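Local coordinates for glycerol uptake operon antiterminator regulatory protein (PDB 3KTS) that probably regulates transcription of the glycerol uptake operon as an antiterminator responsive to glycerol 3-phosphate, at residues 17-20 and 21-24; 139-142 and 143-146; 157-161 and 162-166. All blocks are in the same frame, centred on the assembly; numbering follows the deposited sequence.

In the fold
The three contacts follow one another along a single chain that folds as a TIM barrel, its parallel strands curling into a closed ring with helices outside. Contact 1 leads from strand 12-16 into helix 20-25; contact 2 lies within helix 139-149; contact 3 leads from strand 153-156, the next strand after that helix, into helix 162-169. Contacts 1 and 2 sit on opposite sides of the chain's centre, their own centres about 31 Å apart, whereas contacts 2 and 3 are about 15 Å apart and 1 and 3 are about 21 Å apart, again centre to centre. Contacts 1 and 3 both shape strand-to-helix loops, each near a bound unidentified molecule; contact 2 belongs to the outer helical layer.

Contact 1 (17-20 and 21-24); sequences HNQK and DMEK
Both N18 and D21 carry CG anti to their own carbonyl carbon, chi1 -65° and -83°, and this brings the amide of N18 up against the carboxylate of D21 across the start of the helix. N18 ND2 donates to D21 OD2 over 2.8 Å. The bond is fairly straight and leaves N18 close to the plane of its amide, yet it reaches OD2 from above the carboxylate rather than in its plane; the two flat groups stand nearly perpendicular, 86° apart. A second donor reaches the same oxygen: the backbone H17 N, 3.3 Å from D21 OD2, in a weak bond. OD2 thus ties together two successive residues of the loop, while OD1 looks after a different neighbour, forming a salt bridge with K181. With partners on both oxygens, the buried carboxylate has its rotation largely fixed.

Further along, the backbone starts to wind. M22 N makes a weak bond to Q19 O at 3.4 Å, and K24 N reaches K20 O, four residues back, at 3.3 Å. K24 CG, set beside its own backbone N, passes 3.3 Å from the same K20 O. On another side Q19 and E23 run alongside each other in the same direction, with Q19 NE2 3.2 Å from E23 OE2. M22 and Q19 both lean on L46 of helix 43-52, and H17 packs on L36 and bonds through NE2 to S179. The whole is a strand-to-helix turn of a TIM barrel, in which D21, at the start of helix 20-25, reaches back to hold the loop leaving strand 12-16, with the H17 side chain about 4 Å from a bound, unidentified molecule.

Contact 2 (139-142 and 143-146); sequences PEQV and QKMT
Q141 lays its terminal amide over the aliphatic part of K144, with Q141 NE2 3.6 Å from K144 CD and almost as near to CE. The glutamine gets there because its chain bends at chi2, -47°, which turns the amide towards the lysine chain, and the two meet at a slant. The touch is van der Waals packing of an amide on methylenes. K144 stays extended until its last torsion, where the ammonium end turns away from the rest of the turn.

Beneath this the backbone is a regular alpha-helical ladder. Q143 N bonds to P139 O at 3.0 Å, K144 N to E140 O at 3.0 Å, M145 N to Q141 O at 3.1 Å and T146 N to V142 O at 3.1 Å. Side chains lean on the same carbonyls: K144 CG passes 3.5 Å from E140 O, and M145 CB rests beside Q141 O. T146 adds a hydroxyl to the last rung. Its chi1 of 38° places OG1 between the backbone N and the carbonyl carbon, folded back along the helix, 2.8 Å from V142 O and also 2.7 Å from Q143 O. Both carbonyls lie within reach of its one proton, and with either of them the hydroxyl turns back onto the helix's own backbone.

Around the helix the residues sort by face. V142 and M145 are buried: V142 packs on L133 and V153, M145 on L133 and, across to helix 113-126, on Y116 and V120, while Q141 also touches Y116. T146 shares V153 with V142. Helix 139-149 is thereby seated against strands 130-134 and 153-156 as the connecting helix of a beta-alpha-beta unit, with helix 113-126 alongside.

Contact 3 (157-161 and 162-166); sequences GLIET and SEQVN
The tight part is where Q164 reaches back under the loop. Its CG lies beside the backbone N, chi1 -71°, and from there the extended chain carries OE1 to two backbone N-H groups, E160 N at 2.7 Å and T161 N at 2.9 Å. E160 N comes closer to the carbonyl plane, T161 N from 31° out of it. T161 answers from the N-cap position: its OG1 accepts from Q164 N at 3.2 Å. This exchange, each side chain bonding to the other residue's backbone N-H, makes a capping box, and the two side chains cross at about a right angle.

Apolar packing seals one flank. I159 CG2 meets V165 CG2 at 3.6 Å and slides past Q164 CB; both I159 and V165 continue inward onto V176 of strand 173-178. The outer side is looser: the side chain of E160 touches Q164 OE1 through CB alone, and its extended chain carries the carboxylate off, while E163, also exposed, brings OE1 no nearer than 3.6 Å to T161 CB.

Two loop N-H groups held by one amide oxygen, and a helix N-H met by a hydroxyl, mean that polar backbone atoms at the start of helix 162-169 are satisfied locally. This probably steadies the preceding loop, where L158 N hydrogen-bonds a bound, unidentified molecule that may mark a pocket.

Contact 1 (17-20 and 21-24)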
loop_
_atom_site.group_PDB
_atom_site.type_symbol
_atom_site.label_atom_id
_atom_site.label_comp_id
_atom_site.label_asym_id
_atom_site.label_seq_id
_atom_site.Cartn_x
_atom_site.Cartn_y
_atom_site.Cartn_z
ATOM N N HIS A 17 3.634 -8.717 -8.106
ATOM C CA HIS A 17 3.741 -10.033 -7.468
ATOM C C HIS A 17 5.099 -10.663 -7.756
ATOM O O HIS A 17 5.611 -11.461 -6.963
ATOM C CB HIS A 17 2.664 -10.980 -7.997
ATOM C CG HIS A 17 1.284 -10.671 -7.514
ATOM N ND1 HIS A 17 0.819 -11.072 -6.281
ATOM C CD2 HIS A 17 0.260 -10.015 -8.107
ATOM C CE1 HIS A 17 -0.432 -10.674 -6.132
ATOM N NE2 HIS A 17 -0.793 -10.023 -7.223
ATOM N N ASN A 18 5.662 -10.300 -8.907
ATOM C CA ASN A 18 6.860 -10.931 -9.452
ATOM C C ASN A 18 8.056 -10.000 -9.492
ATOM O O ASN A 18 7.947 -8.799 -9.235
ATOM C CB ASN A 18 6.586 -11.417 -10.879
ATOM C CG ASN A 18 5.551 -12.514 -10.934
ATOM O OD1 ASN A 18 5.863 -13.686 -10.730
ATOM N ND2 ASN A 18 4.308 -12.143 -11.224
ATOM N N GLN A 19 9.205 -10.576 -9.824
ATOM C CA GLN A 19 10.366 -9.807 -10.229
ATOM C C GLN A 19 10.112 -9.307 -11.657
ATOM O O GLN A 19 10.480 -8.181 -12.001
ATOM C CB GLN A 19 11.615 -10.686 -10.177
ATOM C CG GLN A 19 12.790 -10.081 -9.424
ATOM C CD GLN A 19 13.828 -9.412 -10.322
ATOM O OE1 GLN A 19 15.022 -9.697 -10.217
ATOM N NE2 GLN A 19 13.382 -8.509 -11.190
ATOM N N LYS A 20 9.462 -10.150 -12.466
ATOM C CA LYS A 20 9.091 -9.826 -13.850
ATOM C C LYS A 20 7.988 -8.773 -13.955
ATOM O O LYS A 20 7.903 -8.062 -14.955
ATOM C CB LYS A 20 8.659 -11.086 -14.602
ATOM C CG LYS A 20 9.806 -11.951 -15.097
ATOM C CD LYS A 20 9.284 -13.158 -15.854
ATOM C CE LYS A 20 10.408 -14.100 -16.231
ATOM N NZ LYS A 20 9.874 -15.367 -16.800
ATOM N N ASP A 21 7.146 -8.686 -12.926
ATOM C CA ASP A 21 6.088 -7.679 -12.859
ATOM C C ASP A 21 6.646 -6.280 -12.642
ATOM O O ASP A 21 6.054 -5.298 -13.093
ATOM C CB ASP A 21 5.090 -8.014 -11.748
ATOM C CG ASP A 21 4.038 -9.012 -12.186
ATOM O OD1 ASP A 21 3.960 -9.310 -13.398
ATOM O OD2 ASP A 21 3.280 -9.497 -11.314
ATOM N N MET A 22 7.780 -6.190 -11.953
ATOM C CA MET A 22 8.416 -4.898 -11.716
ATOM C C MET A 22 9.159 -4.393 -12.960
ATOM O O MET A 22 9.357 -3.186 -13.119
ATOM C CB MET A 22 9.316 -4.925 -10.471
ATOM C CG MET A 22 10.807 -5.050 -10.735
ATOM S SD MET A 22 11.765 -4.439 -9.351
ATOM C CE MET A 22 11.517 -5.781 -8.188
ATOM N N GLU A 23 9.561 -5.320 -13.832
ATOM C CA GLU A 23 10.140 -4.977 -15.126
ATOM C C GLU A 23 9.085 -4.363 -16.025
ATOM O O GLU A 23 9.351 -3.381 -16.718
ATOM C CB GLU A 23 10.750 -6.209 -15.799
ATOM C CG GLU A 23 12.260 -6.133 -15.994
ATOM C CD GLU A 23 13.024 -6.044 -14.688
ATOM O OE1 GLU A 23 13.518 -4.941 -14.366
ATOM O OE2 GLU A 23 13.126 -7.071 -13.984
ATOM N N LYS A 24 7.889 -4.948 -15.988
ATOM C CA LYS A 24 6.733 -4.444 -16.722
ATOM C C LYS A 24 6.407 -3.007 -16.319
ATOM O O LYS A 24 6.159 -2.164 -17.181
ATOM C CB LYS A 24 5.512 -5.345 -16.495
ATOM C CG LYS A 24 5.632 -6.773 -17.034
ATOM C CD LYS A 24 5.195 -6.886 -18.489
ATOM C CE LYS A 24 5.236 -8.329 -18.973
ATOM N NZ LYS A 24 4.906 -8.440 -20.425
#

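Contact 2 (139-142 and 143-146)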
loop_
_atom_site.group_PDB
_atom_site.type_symbol
_atom_site.label_atom_id
_atom_site.label_comp_id
_atom_site.label_asym_id
_atom_site.label_seq_id
_atom_site.Cartn_x
_atom_site.Cartn_y
_atom_site.Cartn_z
ATOM N N PRO A 139 -17.478 0.541 -2.908
ATOM C CA PRO A 139 -17.309 1.991 -2.864
ATOM C C PRO A 139 -17.993 2.635 -1.665
ATOM O O PRO A 139 -17.495 3.628 -1.145
ATOM C CB PRO A 139 -17.959 2.463 -4.172
ATOM C CG PRO A 139 -18.037 1.246 -5.028
ATOM C CD PRO A 139 -18.282 0.137 -4.071
ATOM N N GLU A 140 -19.105 2.060 -1.214
ATOM C CA GLU A 140 -19.840 2.623 -0.084
ATOM C C GLU A 140 -19.146 2.409 1.258
ATOM O O GLU A 140 -19.328 3.211 2.174
ATOM C CB GLU A 140 -21.282 2.123 -0.069
ATOM C CG GLU A 140 -22.186 2.912 -1.017
ATOM C CD GLU A 140 -23.224 2.051 -1.719
ATOM O OE1 GLU A 140 -24.434 2.312 -1.540
ATOM O OE2 GLU A 140 -22.830 1.117 -2.455
ATOM N N GLN A 141 -18.341 1.350 1.367
ATOM C CA GLN A 141 -17.540 1.111 2.575
ATOM C C GLN A 141 -16.338 2.037 2.644
ATOM O O GLN A 141 -15.911 2.420 3.732
ATOM C CB GLN A 141 -17.081 -0.348 2.684
ATOM C CG GLN A 141 -18.140 -1.328 3.209
ATOM C CD GLN A 141 -18.870 -0.842 4.460
ATOM O OE1 GLN A 141 -18.257 -0.538 5.485
ATOM N NE2 GLN A 141 -20.192 -0.776 4.374
ATOM N N VAL A 142 -15.800 2.382 1.476
ATOM C CA VAL A 142 -14.704 3.344 1.360
ATOM C C VAL A 142 -15.214 4.742 1.712
ATOM O O VAL A 142 -14.516 5.524 2.368
ATOM C CB VAL A 142 -14.044 3.276 -0.047
ATOM C CG1 VAL A 142 -13.058 4.414 -0.276
ATOM C CG2 VAL A 142 -13.330 1.941 -0.209
ATOM N N GLN A 143 -16.451 5.020 1.308
ATOM C CA GLN A 143 -17.145 6.259 1.649
ATOM C C GLN A 143 -17.358 6.399 3.161
ATOM O O GLN A 143 -16.972 7.414 3.746
ATOM C CB GLN A 143 -18.477 6.353 0.894
ATOM C CG GLN A 143 -19.138 7.726 0.956
ATOM C CD GLN A 143 -20.111 7.966 -0.184
ATOM O OE1 GLN A 143 -20.901 7.090 -0.541
ATOM N NE2 GLN A 143 -20.059 9.163 -0.763
ATOM N N LYS A 144 -17.949 5.371 3.780
ATOM C CA LYS A 144 -18.174 5.317 5.232
ATOM C C LYS A 144 -16.887 5.524 6.021
ATOM O O LYS A 144 -16.882 6.223 7.038
ATOM C CB LYS A 144 -18.775 3.967 5.648
ATOM C CG LYS A 144 -20.286 3.827 5.510
ATOM C CD LYS A 144 -20.718 2.415 5.927
ATOM C CE LYS A 144 -22.149 2.096 5.508
ATOM N NZ LYS A 144 -23.151 2.608 6.487
ATOM N N MET A 145 -15.801 4.918 5.551
ATOM C CA MET A 145 -14.539 4.935 6.278
ATOM C C MET A 145 -13.894 6.317 6.233
ATOM O O MET A 145 -13.374 6.802 7.237
ATOM C CB MET A 145 -13.578 3.888 5.710
ATOM C CG MET A 145 -13.487 2.616 6.537
ATOM S SD MET A 145 -11.991 2.544 7.541
ATOM C CE MET A 145 -12.292 3.885 8.691
ATOM N N THR A 146 -13.932 6.943 5.062
ATOM C CA THR A 146 -13.277 8.230 4.860
ATOM C C THR A 146 -13.937 9.322 5.695
ATOM O O THR A 146 -13.273 10.253 6.155
ATOM C CB THR A 146 -13.297 8.648 3.378
ATOM O OG1 THR A 146 -14.549 8.273 2.789
ATOM C CG2 THR A 146 -12.163 7.974 2.619
#

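Contact 3 (157-161 and 162-166)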
loop_
_atom_site.group_PDB
_atom_site.type_symbol
_atom_site.label_atom_id
_atom_site.label_comp_id
_atom_site.label_asym_id
_atom_site.label_seq_id
_atom_site.Cartn_x
_atom_site.Cartn_y
_atom_site.Cartn_z
ATOM N N GLY A 157 -7.575 -4.408 -4.420
ATOM C CA GLY A 157 -8.185 -5.729 -4.439
ATOM C C GLY A 157 -9.383 -5.809 -5.356
ATOM O O GLY A 157 -10.339 -5.048 -5.208
ATOM N N LEU A 158 -9.297 -6.719 -6.323
ATOM C CA LEU A 158 -10.404 -7.088 -7.212
ATOM C C LEU A 158 -10.872 -6.017 -8.204
ATOM O O LEU A 158 -11.940 -6.157 -8.804
ATOM C CB LEU A 158 -11.598 -7.642 -6.411
ATOM C CG LEU A 158 -11.339 -8.878 -5.552
ATOM C CD1 LEU A 158 -12.607 -9.278 -4.812
ATOM C CD2 LEU A 158 -10.815 -10.035 -6.398
ATOM N N ILE A 159 -10.080 -4.965 -8.391
ATOM C CA ILE A 159 -10.431 -3.938 -9.377
ATOM C C ILE A 159 -10.062 -4.386 -10.790
ATOM O O ILE A 159 -8.879 -4.438 -11.146
ATOM C CB ILE A 159 -9.800 -2.549 -9.096
ATOM C CG1 ILE A 159 -10.114 -2.046 -7.686
ATOM C CG2 ILE A 159 -10.339 -1.542 -10.073
ATOM C CD1 ILE A 159 -8.988 -2.234 -6.728
ATOM N N GLU A 160 -11.093 -4.699 -11.575
ATOM C CA GLU A 160 -10.953 -5.145 -12.961
ATOM C C GLU A 160 -11.092 -4.002 -13.978
ATOM O O GLU A 160 -10.399 -3.983 -14.992
ATOM C CB GLU A 160 -12.004 -6.216 -13.288
ATOM C CG GLU A 160 -11.855 -7.561 -12.567
ATOM C CD GLU A 160 -12.984 -8.539 -12.908
ATOM O OE1 GLU A 160 -14.153 -8.104 -13.012
ATOM O OE2 GLU A 160 -12.706 -9.749 -13.068
ATOM N N THR A 161 -12.001 -3.065 -13.711
ATOM C CA THR A 161 -12.392 -2.065 -14.708
ATOM C C THR A 161 -12.053 -0.636 -14.296
ATOM O O THR A 161 -11.778 -0.364 -13.130
ATOM C CB THR A 161 -13.917 -2.146 -15.053
ATOM O OG1 THR A 161 -14.703 -1.662 -13.958
ATOM C CG2 THR A 161 -14.349 -3.574 -15.395
ATOM N N SER A 162 -12.084 0.274 -15.268
ATOM C CA SER A 162 -11.895 1.701 -15.016
ATOM C C SER A 162 -13.112 2.315 -14.339
ATOM O O SER A 162 -12.993 3.336 -13.660
ATOM C CB SER A 162 -11.589 2.452 -16.314
ATOM O OG SER A 162 -10.193 2.606 -16.504
ATOM N N GLU A 163 -14.276 1.697 -14.545
ATOM C CA GLU A 163 -15.510 2.070 -13.855
ATOM C C GLU A 163 -15.310 1.958 -12.349
ATOM O O GLU A 163 -15.630 2.883 -11.599
ATOM C CB GLU A 163 -16.672 1.159 -14.277
ATOM C CG GLU A 163 -17.229 1.422 -15.675
ATOM C CD GLU A 163 -16.557 0.598 -16.768
ATOM O OE1 GLU A 163 -15.315 0.643 -16.893
ATOM O OE2 GLU A 163 -17.286 -0.088 -17.516
ATOM N N GLN A 164 -14.754 0.821 -11.937
ATOM C CA GLN A 164 -14.503 0.502 -10.542
ATOM C C GLN A 164 -13.468 1.426 -9.903
ATOM O O GLN A 164 -13.631 1.821 -8.741
ATOM C CB GLN A 164 -14.067 -0.953 -10.417
ATOM C CG GLN A 164 -15.182 -1.953 -10.666
ATOM C CD GLN A 164 -14.661 -3.359 -10.865
ATOM O OE1 GLN A 164 -13.557 -3.557 -11.370
ATOM N NE2 GLN A 164 -15.461 -4.348 -10.473
ATOM N N VAL A 165 -12.424 1.772 -10.664
ATOM C CA VAL A 165 -11.410 2.731 -10.213
ATOM C C VAL A 165 -12.064 4.073 -9.930
ATOM O O VAL A 165 -11.883 4.641 -8.857
ATOM C CB VAL A 165 -10.272 2.924 -11.247
ATOM C CG1 VAL A 165 -9.342 4.053 -10.826
ATOM C CG2 VAL A 165 -9.469 1.654 -11.418
ATOM N N ASN A 166 -12.847 4.548 -10.894
ATOM C CA ASN A 166 -13.556 5.813 -10.787
ATOM C C ASN A 166 -14.544 5.881 -9.636
ATOM O O ASN A 166 -14.565 6.868 -8.910
ATOM C CB ASN A 166 -14.285 6.092 -12.088
ATOM C CG ASN A 166 -13.350 6.474 -13.201
ATOM O OD1 ASN A 166 -12.202 6.865 -12.962
ATOM N ND2 ASN A 166 -13.838 6.384 -14.433
#